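Local coordinates for virulence associated protein VAPB (Rhodococcus equi, PDB 4CV7), which is a plasmid-encoded virulence-associated protein that probably contributes to the virulence of Rhodococcus equi, although its molecular activity is not established, at residues Gly10-Ala15 against Gly92-Val97; Lys20-Gly25 against Val30-Ala35; Gly37-Gly42 against Phe65-Leu70; Gly44-Thr49 against Leu74-Phe79; Leu55-Lys60 against Gly84-Ile89. One frame throughout, in Å; residues are numbered along the deposited sequence. Where two conformers were deposited one is given.

Interaction 1: Gly10-Ala15 against Gly92-Val97; sequences GNVISA and GAVSAV
Val12 and Ser14, on the inner side of strand 4-14, make a buried, mainly apolar contact with the loop 92-97 that runs from strand 85-91 to strand 100-108. In the modelled conformers, one of two for both Val12 and Val97, CG1 of Val12 meets Val94 CG1 at 3.6 Å, the two side chains running antiparallel past one another. The same methyl lies 3.8 Å from Val97 CG2. Its place between the backbone N and the carbonyl carbon of Val12 (chi1 52°) carries it to the loop, while CG2, anti to the N, also touches Val97 CG2. The fold is an eight-stranded antiparallel barrel built from two Greek keys, and this loop crosses one of its ends to reach a strand that is not adjacent to the one it leaves. A type I turn from Val94 to Val97, with Val97 N bonded to Val94 O at 3.0 Å, brings both valines into the contact. Leu74 of strand 74-79 packs against both Val94 and Val97. Farther along, Ser14 CB rests 4.1 Å from Ala96 O without a hydrogen bond. That carbonyl instead accepts from Thr39 OG1, whereas Ser14 OG is bonded to Ala16 N.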
# COMPACT_ATOMS: atom_id res chain seq x y z
N GLY A 10 7.33 0.98 4.53
CA GLY A 10 6.15 0.45 5.10
C GLY A 10 6.31 -0.89 5.74
O GLY A 10 7.41 -1.41 5.81
N ASN A 11 5.19 -1.47 6.15
CA ASN A 11 5.26 -2.79 6.69
C ASN A 11 3.92 -3.51 6.46
O ASN A 11 2.89 -2.89 6.14
CB ASN A 11 5.67 -2.75 8.17
CG ASN A 11 4.78 -1.87 9.05
OD1 ASN A 11 3.57 -2.05 9.12
ND2 ASN A 11 5.34 -0.79 9.57
N VAL A 12 3.94 -4.81 6.65
CA VAL A 12 2.78 -5.66 6.49
C VAL A 12 2.79 -6.73 7.57
O VAL A 12 3.87 -7.32 7.82
CB VAL A 12 2.75 -6.28 5.09
CG1 VAL A 12 4.06 -6.99 4.75
CG2 VAL A 12 1.57 -7.21 4.86
N ILE A 13 1.62 -7.02 8.12
CA ILE A 13 1.46 -8.17 9.01
C ILE A 13 0.38 -9.01 8.38
O ILE A 13 -0.75 -8.51 8.23
CB ILE A 13 1.05 -7.71 10.43
CG1 ILE A 13 2.11 -6.74 10.92
CG2 ILE A 13 0.92 -8.90 11.38
CD1 ILE A 13 1.93 -6.18 12.29
N SER A 14 0.67 -10.27 8.06
CA SER A 14 -0.28 -11.20 7.51
C SER A 14 -0.72 -12.26 8.51
O SER A 14 0.17 -12.92 9.06
CB SER A 14 0.31 -11.87 6.30
OG SER A 14 -0.65 -12.81 5.73
N ALA A 15 -2.04 -12.51 8.55
CA ALA A 15 -2.62 -13.72 9.13
C ALA A 15 -3.07 -14.77 8.14
O ALA A 15 -3.88 -15.58 8.48
CB ALA A 15 -3.80 -13.31 10.03
N GLY A 92 10.44 -3.47 -2.48
CA GLY A 92 11.10 -4.82 -2.46
C GLY A 92 10.12 -5.89 -1.95
O GLY A 92 9.19 -5.61 -1.16
N ALA A 93 10.29 -7.09 -2.47
CA ALA A 93 9.48 -8.25 -2.13
C ALA A 93 9.52 -8.51 -0.62
O ALA A 93 10.58 -8.35 0.01
CB ALA A 93 10.02 -9.48 -2.83
N VAL A 94 8.42 -9.00 -0.07
CA VAL A 94 8.29 -9.38 1.35
C VAL A 94 7.79 -10.80 1.36
O VAL A 94 6.82 -11.15 0.64
CB VAL A 94 7.17 -8.48 1.98
CG1 VAL A 94 6.84 -8.91 3.43
CG2 VAL A 94 7.53 -6.99 1.89
N SER A 95 8.41 -11.70 2.13
CA SER A 95 8.18 -13.10 1.89
C SER A 95 6.84 -13.60 2.41
O SER A 95 6.34 -14.60 1.90
CB SER A 95 9.32 -13.96 2.43
OG SER A 95 9.02 -14.34 3.72
N ALA A 96 6.26 -12.89 3.37
CA ALA A 96 4.88 -13.10 3.85
C ALA A 96 3.82 -12.67 2.88
O ALA A 96 2.65 -12.89 3.13
CB ALA A 96 4.69 -12.42 5.16
N VAL A 97 4.20 -11.95 1.81
CA VAL A 97 3.27 -11.53 0.75
C VAL A 97 3.62 -12.24 -0.56
O VAL A 97 4.55 -11.89 -1.30
CB VAL A 97 3.18 -10.00 0.58
CG1 VAL A 97 2.15 -9.63 -0.48
CG2 VAL A 97 2.89 -9.31 1.92

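Interaction 2: Lys20-Gly25 against Val30-Ala35; sequences KFHVYG and VFDGDA
Lys20 NZ bridges two carboxylates, Asp32 and Asp34, on the outer side of the β hairpin made by strands 18-25 and 29-37. In the modelled conformer of Asp32, one of two, Lys20 NZ meets the syn lone pair of Asp32 OD1 at 2.7 Å. Asp34 OD1, at 2.8 Å from Lys20 NZ, is also approached on the syn side, but 30° out of the carboxylate plane. Bends at chi2 (72°) and chi3 (89°) fold the lysine chain across the strand pair to reach both acids. Tyr18 OH supplies a further hydrogen bond to Asp34 OD1. Farther along this face, the His22 side chain comes within about 2 Å of a bound cobalt ion, and Tyr24 CE1 packs alongside Val30 CG1 at 3.7 Å. The strands run antiparallel, the axes of the two short segments coming within 4.6 Å, and the backbone ladder sets this spacing. Phe21 pairs with Gly33 and Val23 with Phe31 as hydrogen-bonded pairs. Phe21, Val23 and Phe31 face the barrel interior, where both phenylalanine rings meet the Phe65 ring edge-to-face. Lacking a side chain, Gly33 accommodates the Phe31 ring on that inner face. Between the bonded pairs, the CA of His22 makes a CA-H...O contact with Phe31 O at 3.1 Å.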
# COMPACT_ATOMS: atom_id res chain seq x y z
N LYS A 20 -2.63 -6.49 7.40
CA LYS A 20 -2.61 -5.07 7.69
C LYS A 20 -1.37 -4.45 7.09
O LYS A 20 -0.26 -4.92 7.28
CB LYS A 20 -2.51 -4.95 9.19
CG LYS A 20 -2.37 -3.48 9.60
CD LYS A 20 -3.56 -2.61 9.47
CE LYS A 20 -4.43 -2.57 10.66
NZ LYS A 20 -5.60 -1.68 10.35
N PHE A 21 -1.58 -3.40 6.27
CA PHE A 21 -0.51 -2.67 5.67
C PHE A 21 -0.39 -1.26 6.31
O PHE A 21 -1.42 -0.62 6.56
CB PHE A 21 -0.76 -2.45 4.13
CG PHE A 21 -0.49 -3.62 3.25
CD1 PHE A 21 -1.32 -4.73 3.27
CD2 PHE A 21 0.60 -3.64 2.37
CE1 PHE A 21 -1.10 -5.82 2.45
CE2 PHE A 21 0.84 -4.76 1.56
CZ PHE A 21 -0.04 -5.81 1.60
N HIS A 22 0.84 -0.79 6.46
CA HIS A 22 1.14 0.63 6.75
C HIS A 22 2.12 1.07 5.73
O HIS A 22 3.08 0.39 5.36
CB HIS A 22 1.70 0.81 8.14
CG HIS A 22 0.67 0.54 9.18
ND1 HIS A 22 0.61 -0.64 9.86
CD2 HIS A 22 -0.31 1.31 9.66
CE1 HIS A 22 -0.38 -0.57 10.75
NE2 HIS A 22 -0.94 0.61 10.65
N VAL A 23 1.93 2.26 5.25
CA VAL A 23 2.94 2.94 4.45
C VAL A 23 3.19 4.32 4.98
O VAL A 23 2.23 5.07 5.24
CB VAL A 23 2.54 3.10 2.93
CG1 VAL A 23 3.58 3.82 2.11
CG2 VAL A 23 2.22 1.75 2.33
N TYR A 24 4.42 4.75 5.05
CA TYR A 24 4.80 6.10 5.50
C TYR A 24 5.20 6.86 4.24
O TYR A 24 6.21 6.53 3.60
CB TYR A 24 5.89 6.00 6.56
CG TYR A 24 5.37 5.11 7.70
CD1 TYR A 24 4.43 5.64 8.56
CD2 TYR A 24 5.66 3.75 7.83
CE1 TYR A 24 3.85 4.89 9.55
CE2 TYR A 24 5.01 2.98 8.85
CZ TYR A 24 4.13 3.58 9.67
OH TYR A 24 3.43 3.00 10.69
N GLY A 25 4.39 7.82 3.86
CA GLY A 25 4.55 8.53 2.63
C GLY A 25 5.08 9.98 2.82
O GLY A 25 5.26 10.45 3.97
N VAL A 30 0.38 8.83 6.45
CA VAL A 30 0.43 7.46 6.75
C VAL A 30 -0.79 6.73 6.11
O VAL A 30 -1.91 7.19 6.26
CB VAL A 30 0.39 7.19 8.29
CG1 VAL A 30 0.36 5.74 8.54
CG2 VAL A 30 1.52 7.93 9.01
N PHE A 31 -0.51 5.63 5.39
CA PHE A 31 -1.56 4.75 4.81
C PHE A 31 -1.80 3.63 5.81
O PHE A 31 -0.86 2.91 6.13
CB PHE A 31 -1.15 4.25 3.49
CG PHE A 31 -2.18 3.36 2.83
CD1 PHE A 31 -3.31 3.91 2.30
CD2 PHE A 31 -2.04 1.97 2.80
CE1 PHE A 31 -4.29 3.08 1.69
CE2 PHE A 31 -3.01 1.18 2.15
CZ PHE A 31 -4.13 1.74 1.70
N ASP A 32 -3.07 3.43 6.14
CA ASP A 32 -3.55 2.28 6.93
C ASP A 32 -4.43 1.45 6.04
O ASP A 32 -5.56 1.93 5.70
CB ASP A 32 -4.35 2.80 8.14
CG ASP A 32 -4.77 1.73 9.18
OD1 ASP A 32 -4.75 0.52 8.99
OD2 ASP A 32 -5.16 2.11 10.29
N GLY A 33 -4.01 0.25 5.72
CA GLY A 33 -4.86 -0.60 4.86
C GLY A 33 -5.09 -1.99 5.38
O GLY A 33 -4.28 -2.56 6.07
N ASP A 34 -6.31 -2.46 5.11
CA ASP A 34 -6.77 -3.73 5.60
C ASP A 34 -7.17 -4.57 4.38
O ASP A 34 -8.13 -4.19 3.74
CB ASP A 34 -7.99 -3.51 6.50
CG ASP A 34 -7.62 -2.74 7.74
OD1 ASP A 34 -7.06 -3.31 8.65
OD2 ASP A 34 -8.07 -1.62 7.85
N ALA A 35 -6.46 -5.65 4.16
CA ALA A 35 -6.63 -6.43 2.93
C ALA A 35 -7.05 -7.82 3.29
O ALA A 35 -6.76 -8.38 4.34
CB ALA A 35 -5.42 -6.46 2.09

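Interaction 3: Gly37-Gly42 against Phe65-Leu70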
# COMPACT_ATOMS: atom_id res chain seq x y z
N GLY A 37 -6.39 -11.60 1.20
CA GLY A 37 -5.52 -12.16 0.16
C GLY A 37 -5.05 -13.50 0.51
O GLY A 37 -4.91 -13.82 1.67
N LEU A 38 -4.58 -14.26 -0.41
CA LEU A 38 -4.13 -15.60 -0.18
C LEU A 38 -2.62 -15.46 -0.03
O LEU A 38 -1.85 -15.38 -1.05
CB LEU A 38 -4.56 -16.51 -1.34
CG LEU A 38 -6.06 -16.76 -1.38
CD1 LEU A 38 -6.39 -17.57 -2.64
CD2 LEU A 38 -6.56 -17.40 -0.14
N THR A 39 -2.14 -15.44 1.17
CA THR A 39 -0.75 -15.41 1.38
C THR A 39 -0.27 -16.10 2.65
O THR A 39 -1.12 -16.64 3.36
CB THR A 39 -0.21 -14.07 1.34
OG1 THR A 39 1.23 -14.12 1.33
CG2 THR A 39 -0.65 -13.20 2.37
N ILE A 40 1.06 -16.18 2.76
CA ILE A 40 1.80 -16.75 3.87
C ILE A 40 1.73 -15.85 5.12
O ILE A 40 1.92 -14.63 5.00
CB ILE A 40 3.36 -16.92 3.40
CG1 ILE A 40 3.42 -17.78 2.11
CG2 ILE A 40 4.39 -17.37 4.40
CD1 ILE A 40 2.76 -19.10 2.37
N PRO A 41 1.48 -16.46 6.28
CA PRO A 41 1.50 -15.63 7.46
C PRO A 41 2.90 -15.14 7.81
O PRO A 41 3.93 -15.77 7.48
CB PRO A 41 0.93 -16.56 8.54
CG PRO A 41 1.16 -18.00 8.04
CD PRO A 41 1.27 -17.88 6.58
N GLY A 42 2.95 -13.99 8.42
CA GLY A 42 4.25 -13.38 8.75
C GLY A 42 4.19 -11.90 8.72
O GLY A 42 3.18 -11.34 8.56
N PHE A 65 -7.14 -0.43 -2.06
CA PHE A 65 -5.81 -0.76 -2.59
C PHE A 65 -5.80 -2.22 -3.00
O PHE A 65 -6.55 -3.02 -2.48
CB PHE A 65 -4.67 -0.38 -1.64
CG PHE A 65 -4.52 -1.26 -0.44
CD1 PHE A 65 -5.53 -1.41 0.51
CD2 PHE A 65 -3.42 -2.12 -0.29
CE1 PHE A 65 -5.38 -2.27 1.61
CE2 PHE A 65 -3.29 -2.97 0.79
CZ PHE A 65 -4.28 -3.04 1.72
N GLN A 66 -4.86 -2.52 -3.92
CA GLN A 66 -4.60 -3.87 -4.31
C GLN A 66 -3.13 -4.09 -4.38
O GLN A 66 -2.40 -3.19 -4.74
CB GLN A 66 -5.20 -4.22 -5.68
CG GLN A 66 -6.72 -4.12 -5.70
CD GLN A 66 -7.33 -4.25 -7.11
OE1 GLN A 66 -6.63 -4.63 -7.98
NE2 GLN A 66 -8.38 -3.49 -7.37
N TYR A 67 -2.69 -5.26 -4.00
CA TYR A 67 -1.25 -5.60 -4.07
C TYR A 67 -1.00 -6.83 -4.91
O TYR A 67 -1.88 -7.69 -5.03
CB TYR A 67 -0.68 -5.71 -2.62
CG TYR A 67 -1.18 -6.91 -1.86
CD1 TYR A 67 -0.64 -8.23 -2.15
CD2 TYR A 67 -2.23 -6.84 -0.96
CE1 TYR A 67 -1.08 -9.32 -1.47
CE2 TYR A 67 -2.60 -7.92 -0.23
CZ TYR A 67 -2.07 -9.11 -0.49
OH TYR A 67 -2.46 -10.27 0.15
N ASN A 68 0.22 -6.95 -5.42
CA ASN A 68 0.60 -8.08 -6.28
C ASN A 68 2.04 -8.30 -6.01
O ASN A 68 2.90 -7.39 -6.21
CB ASN A 68 0.33 -7.72 -7.78
CG ASN A 68 0.71 -8.87 -8.74
OD1 ASN A 68 1.88 -9.32 -8.76
ND2 ASN A 68 -0.21 -9.26 -9.63
N ALA A 69 2.30 -9.53 -5.63
CA ALA A 69 3.62 -10.03 -5.41
C ALA A 69 3.95 -11.15 -6.29
O ALA A 69 4.82 -11.96 -5.95
CB ALA A 69 3.66 -10.47 -3.96
N LEU A 70 3.40 -11.26 -7.49
CA LEU A 70 3.65 -12.42 -8.33
C LEU A 70 4.92 -12.18 -9.07
O LEU A 70 5.46 -13.17 -9.60
CB LEU A 70 2.50 -12.65 -9.37
CG LEU A 70 1.11 -12.81 -8.78
CD1 LEU A 70 0.08 -13.02 -9.89
CD2 LEU A 70 1.11 -14.00 -7.82
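Tyr67 points its phenol at the loop 37-42, and its OH makes both contacts across the two segments. The ring projects from the inner side of strand 64-68, with CG between the backbone N and the carbonyl carbon (chi1 70°). This sends the hydroxyl toward the backbone of the loop, where it comes 3.6 Å from Gly37 CA. Gly37, having no side chain, lets the oxygen approach the main chain directly. The second contact is with Thr39, whose side chain runs obliquely to that of Tyr67 and offers a methyl: Thr39 CG2 lies 4.1 Å from Tyr67 OH. These are van der Waals contacts, and no hydrogen bond joins the two segments. The hydroxyls of Tyr67 and Thr39 find partners outside the two segments. Gln19 bridges the two sides, its NE2 bonding to Gly37 O and its OE1 weakly to Tyr67 OH. Thr39 turns its hydroxyl anti to its own backbone N (chi1 -171°), where, besides its bond to Ala96, it is hydrogen-bonded to Val98 N, tying this loop to the one before strand 100-108.

Beyond Tyr67, strand 64-68 ends in an Asx turn. Asn68 OD1 accepts from Leu70 N at 2.8 Å, the donor standing 41° out of the carbonyl plane.

The contact lies toward one end of the eight-stranded barrel, where the loop linking strands 29-37 and 42-52 faces strand 64-68 across the interior. Phe21 of strand 18-25, Ala35 of strand 29-37 and Val97 of the loop before strand 100-108 also pack against the Tyr67 ring.

Interaction 4: Gly44-Thr49 against Leu74-Phe79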
# COMPACT_ATOMS: atom_id res chain seq x y z
N GLY A 44 6.59 -8.31 7.60
CA GLY A 44 7.82 -7.74 7.10
C GLY A 44 7.77 -6.27 6.78
O GLY A 44 6.72 -5.75 6.71
N ALA A 45 8.90 -5.66 6.62
CA ALA A 45 9.06 -4.25 6.27
C ALA A 45 9.49 -4.17 4.78
O ALA A 45 10.02 -5.12 4.23
CB ALA A 45 9.96 -3.50 7.23
N PHE A 46 9.20 -3.03 4.16
CA PHE A 46 9.58 -2.80 2.81
C PHE A 46 10.00 -1.35 2.60
O PHE A 46 9.58 -0.44 3.31
CB PHE A 46 8.50 -3.32 1.86
CG PHE A 46 7.16 -2.66 2.01
CD1 PHE A 46 6.91 -1.42 1.42
CD2 PHE A 46 6.11 -3.24 2.75
CE1 PHE A 46 5.70 -0.82 1.56
CE2 PHE A 46 4.89 -2.64 2.91
CZ PHE A 46 4.69 -1.43 2.28
N TRP A 47 10.82 -1.17 1.55
CA TRP A 47 11.20 0.14 1.08
C TRP A 47 10.85 0.21 -0.34
O TRP A 47 10.91 -0.76 -1.06
CB TRP A 47 12.76 0.30 1.20
CG TRP A 47 12.98 0.24 2.63
CD1 TRP A 47 12.93 1.28 3.47
CD2 TRP A 47 13.04 -0.94 3.43
NE1 TRP A 47 12.97 0.85 4.75
CE2 TRP A 47 12.99 -0.53 4.76
CE3 TRP A 47 13.09 -2.32 3.15
CZ2 TRP A 47 13.02 -1.44 5.83
CZ3 TRP A 47 13.12 -3.24 4.21
CH2 TRP A 47 13.09 -2.79 5.53
N GLY A 48 10.50 1.37 -0.78
CA GLY A 48 10.21 1.51 -2.18
C GLY A 48 9.89 2.95 -2.64
O GLY A 48 10.34 3.87 -1.95
N THR A 49 9.27 3.05 -3.80
CA THR A 49 8.98 4.31 -4.40
C THR A 49 7.51 4.44 -4.63
O THR A 49 6.90 3.55 -5.24
CB THR A 49 9.77 4.47 -5.71
OG1 THR A 49 11.19 4.32 -5.42
CG2 THR A 49 9.55 5.79 -6.39
N LEU A 74 7.10 -6.04 -4.95
CA LEU A 74 5.78 -5.78 -4.38
C LEU A 74 5.17 -4.56 -4.99
O LEU A 74 5.68 -3.52 -4.78
CB LEU A 74 5.84 -5.68 -2.84
CG LEU A 74 4.62 -5.20 -2.09
CD1 LEU A 74 3.52 -6.17 -2.28
CD2 LEU A 74 4.90 -5.07 -0.58
N ASN A 75 4.06 -4.74 -5.69
CA ASN A 75 3.35 -3.66 -6.27
C ASN A 75 2.10 -3.38 -5.45
O ASN A 75 1.38 -4.28 -5.06
CB ASN A 75 2.93 -4.01 -7.68
CG ASN A 75 2.32 -2.88 -8.35
OD1 ASN A 75 1.10 -2.77 -8.48
ND2 ASN A 75 3.12 -2.03 -8.76
N ILE A 76 1.87 -2.09 -5.16
CA ILE A 76 0.63 -1.67 -4.45
C ILE A 76 0.00 -0.57 -5.27
O ILE A 76 0.61 0.46 -5.50
CB ILE A 76 0.89 -1.14 -3.03
CG1 ILE A 76 1.60 -2.20 -2.19
CG2 ILE A 76 -0.40 -0.81 -2.40
CD1 ILE A 76 2.23 -1.63 -0.91
N ASN A 77 -1.26 -0.79 -5.68
CA ASN A 77 -2.04 0.25 -6.41
C ASN A 77 -3.09 0.83 -5.49
O ASN A 77 -3.72 0.07 -4.73
CB ASN A 77 -2.72 -0.40 -7.60
CG ASN A 77 -1.75 -0.85 -8.67
OD1 ASN A 77 -0.69 -0.28 -8.87
ND2 ASN A 77 -2.13 -1.91 -9.39
N PHE A 78 -3.30 2.13 -5.65
CA PHE A 78 -4.32 2.83 -4.86
C PHE A 78 -5.43 3.32 -5.72
O PHE A 78 -5.20 3.83 -6.83
CB PHE A 78 -3.70 4.03 -4.13
CG PHE A 78 -2.57 3.65 -3.21
CD1 PHE A 78 -2.86 3.17 -1.95
CD2 PHE A 78 -1.24 3.78 -3.59
CE1 PHE A 78 -1.85 2.81 -1.09
CE2 PHE A 78 -0.25 3.39 -2.70
CZ PHE A 78 -0.54 2.96 -1.46
N PHE A 79 -6.67 3.19 -5.24
CA PHE A 79 -7.87 3.54 -5.99
C PHE A 79 -8.87 4.37 -5.21
O PHE A 79 -8.95 4.31 -3.98
CB PHE A 79 -8.62 2.30 -6.46
CG PHE A 79 -7.72 1.35 -7.24
CD1 PHE A 79 -7.58 1.46 -8.61
CD2 PHE A 79 -7.08 0.31 -6.64
CE1 PHE A 79 -6.72 0.64 -9.31
CE2 PHE A 79 -6.23 -0.51 -7.34
CZ PHE A 79 -6.10 -0.41 -8.69
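Phe46 presents one face of its ring to a methyl of Leu74, CD2, which stands 4.0 Å above the ring plane and is shifted toward the rim. The methyl is 4.2 Å from the ring centroid and 19° off the normal, a CH-pi contact. The two side chains cross at about a right angle, so that the leucine meets the aromatic with the end of one branch. At the far end of the ring, Phe46 CZ touches Ile76 CD1 at 4.0 Å, the isoleucine approaching obliquely. In Phe46 a chi1 of 62° swings the ring inward to these two side chains. Ile76 reaches it with an extended chain (chi2 164°), so that its terminal methyl makes the touch.

Strands 42-52 and 74-79 are not neighbours in the sheet; strand 85-91 runs between them. Their closest CA atoms, those of Phe46 and Leu74, are accordingly 8.7 Å apart, and the segments meet through side chains within the barrel of two Greek keys. Ala91 of the intervening strand packs on Phe46. Val94, from the following loop, touches both Phe46 and Leu74, while Phe65 lies against Ile76.

No hydrogen bond spans the two segments, and all three touching residues are buried. Cohesion here therefore rests on dispersion, on exclusion of water and on the weak attraction between a methyl and the ring pi cloud, with none of the directional pairing found between adjacent strands.

Interaction 5: Leu55-Lys60 against Gly84-Ile89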
# COMPACT_ATOMS: atom_id res chain seq x y z
N LEU A 55 -0.32 13.92 -5.70
CA LEU A 55 -0.15 13.46 -4.31
C LEU A 55 -1.34 13.82 -3.45
O LEU A 55 -1.84 12.99 -2.70
CB LEU A 55 1.21 14.00 -3.79
CG LEU A 55 1.54 13.44 -2.37
CD1 LEU A 55 1.87 11.96 -2.37
CD2 LEU A 55 2.69 14.22 -1.74
N GLN A 56 -1.78 15.07 -3.55
CA GLN A 56 -2.88 15.47 -2.73
C GLN A 56 -4.15 14.71 -3.05
O GLN A 56 -4.86 14.33 -2.15
CB GLN A 56 -3.10 16.98 -2.83
CG GLN A 56 -4.14 17.60 -1.98
CD GLN A 56 -5.57 17.48 -2.46
OE1 GLN A 56 -5.82 17.30 -3.67
NE2 GLN A 56 -6.54 17.75 -1.54
N ARG A 57 -4.39 14.41 -4.32
CA ARG A 57 -5.54 13.63 -4.72
C ARG A 57 -5.42 12.18 -4.18
O ARG A 57 -6.44 11.58 -3.78
CB ARG A 57 -5.72 13.68 -6.21
CG ARG A 57 -7.01 13.01 -6.68
CD ARG A 57 -7.15 13.10 -8.15
NE ARG A 57 -8.43 12.64 -8.61
CZ ARG A 57 -8.93 12.88 -9.80
NH1 ARG A 57 -8.32 13.62 -10.65
NH2 ARG A 57 -10.17 12.42 -10.02
N LEU A 58 -4.20 11.63 -4.23
CA LEU A 58 -3.97 10.30 -3.71
C LEU A 58 -4.39 10.26 -2.24
O LEU A 58 -5.16 9.41 -1.79
CB LEU A 58 -2.52 9.92 -3.86
CG LEU A 58 -2.08 8.63 -3.13
CD1 LEU A 58 -2.56 7.40 -3.88
CD2 LEU A 58 -0.55 8.65 -3.05
N TYR A 59 -3.94 11.27 -1.48
CA TYR A 59 -4.21 11.27 -0.09
C TYR A 59 -5.68 11.54 0.21
O TYR A 59 -6.19 10.98 1.17
CB TYR A 59 -3.32 12.33 0.56
CG TYR A 59 -1.82 11.96 0.62
CD1 TYR A 59 -1.37 10.68 0.43
CD2 TYR A 59 -0.88 12.96 0.93
CE1 TYR A 59 -0.04 10.37 0.58
CE2 TYR A 59 0.47 12.65 1.08
CZ TYR A 59 0.84 11.35 0.94
OH TYR A 59 2.17 10.97 1.16
N LYS A 60 -6.31 12.40 -0.54
CA LYS A 60 -7.72 12.66 -0.28
C LYS A 60 -8.62 11.52 -0.68
O LYS A 60 -9.59 11.22 0.03
CB LYS A 60 -8.27 13.85 -0.96
CG LYS A 60 -9.60 14.28 -0.36
CD LYS A 60 -10.31 15.15 -1.25
CE LYS A 60 -11.80 15.07 -1.12
NZ LYS A 60 -12.29 14.53 -2.40
N GLY A 84 -10.94 4.72 -9.85
CA GLY A 84 -9.88 5.49 -10.44
C GLY A 84 -8.56 5.19 -9.84
O GLY A 84 -8.44 5.19 -8.59
N PHE A 85 -7.51 4.95 -10.60
CA PHE A 85 -6.14 4.74 -10.18
C PHE A 85 -5.45 5.97 -9.79
O PHE A 85 -5.47 6.93 -10.57
CB PHE A 85 -5.39 4.09 -11.33
CG PHE A 85 -3.94 3.90 -11.11
CD1 PHE A 85 -3.49 2.85 -10.31
CD2 PHE A 85 -3.02 4.85 -11.55
CE1 PHE A 85 -2.19 2.65 -10.09
CE2 PHE A 85 -1.64 4.61 -11.35
CZ PHE A 85 -1.27 3.53 -10.62
N LEU A 86 -4.99 6.10 -8.56
CA LEU A 86 -4.45 7.29 -8.02
C LEU A 86 -2.94 7.32 -7.91
O LEU A 86 -2.34 8.34 -7.59
CB LEU A 86 -5.03 7.53 -6.62
CG LEU A 86 -6.58 7.70 -6.58
CD1 LEU A 86 -7.08 7.77 -5.14
CD2 LEU A 86 -7.01 8.90 -7.41
N GLY A 87 -2.25 6.17 -8.05
CA GLY A 87 -0.83 6.04 -7.90
C GLY A 87 -0.50 4.67 -7.40
O GLY A 87 -1.35 3.85 -7.15
N HIS A 88 0.81 4.38 -7.36
CA HIS A 88 1.27 3.05 -6.96
C HIS A 88 2.65 3.16 -6.32
O HIS A 88 3.40 4.08 -6.49
CB HIS A 88 1.29 2.10 -8.14
CG HIS A 88 2.51 2.15 -8.94
ND1 HIS A 88 2.73 3.13 -9.83
CD2 HIS A 88 3.57 1.33 -9.02
CE1 HIS A 88 3.87 2.93 -10.50
NE2 HIS A 88 4.43 1.87 -9.96
N ILE A 89 2.92 2.10 -5.54
CA ILE A 89 4.23 1.88 -4.97
C ILE A 89 4.83 0.65 -5.57
O ILE A 89 4.19 -0.39 -5.80
CB ILE A 89 4.09 1.64 -3.47
CG1 ILE A 89 3.71 2.97 -2.79
CG2 ILE A 89 5.42 1.15 -2.85
CD1 ILE A 89 3.25 2.94 -1.38
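Helix 55-60 passes almost perpendicular to strand 85-89 where Leu58 and Leu86 meet, the axes of the short segments crossing at -97° and approaching to 7.9 Å. The helix belongs to the connection between strands 42-52 and 64-68 of the antiparallel Greek-key barrel, and it packs beside one end of the barrel. At the contact the strand backbone is irregular: Leu86 has a nearly helical psi of -14°, and both Leu86 and Gly87 pair with Phe78 of the neighbouring strand, consistent with a β bulge. Leu86 points toward the helix here, and Gly87 has backbone angles that suit a residue without CB.

Leu58 CD1 makes the closest touch, 3.7 Å from Leu86 CB, as the two leucines meet at a slant. No hydrogen bond joins the segments; Leu86 O is instead bonded to OG1 of Thr52, the last residue of strand 42-52. Leu58 also packs on Leu50 and Phe78, linking the helix to the barrel core; Thr62 and Asp80 lie against Leu86.

The two methyls of Leu86 divide between the backbone and the side chain of Arg57. CD1 of Leu86 is 4.1 Å from Arg57 O. The Arg57 chain, extended from CG to NE, crosses Leu86 at about a right angle, and Leu86 CD2 rests 4.2 Å from Arg57 CG.

The five contacts join different parts of one closed barrel, formed by the C-terminal part of VapB. Interaction 2 is the sole pairing of adjacent strands, combining a backbone ladder with an outward salt-bridge network and an aromatic inner face. That inner face adjoins interaction 4, an apolar contact between non-adjacent strands near the barrel centre. Interactions 1 and 3 are buried toward one end and are joined by the backbone pairing of Ser14 with Gly42. Interaction 5, partly exposed, lies on the opposite side of the chain's centre, about 21 Å from interaction 1 between centres. Strand pairing also joins 4 to 5, through Ile76 with Ile89, and 4 to 1, through Gly44 with Val12.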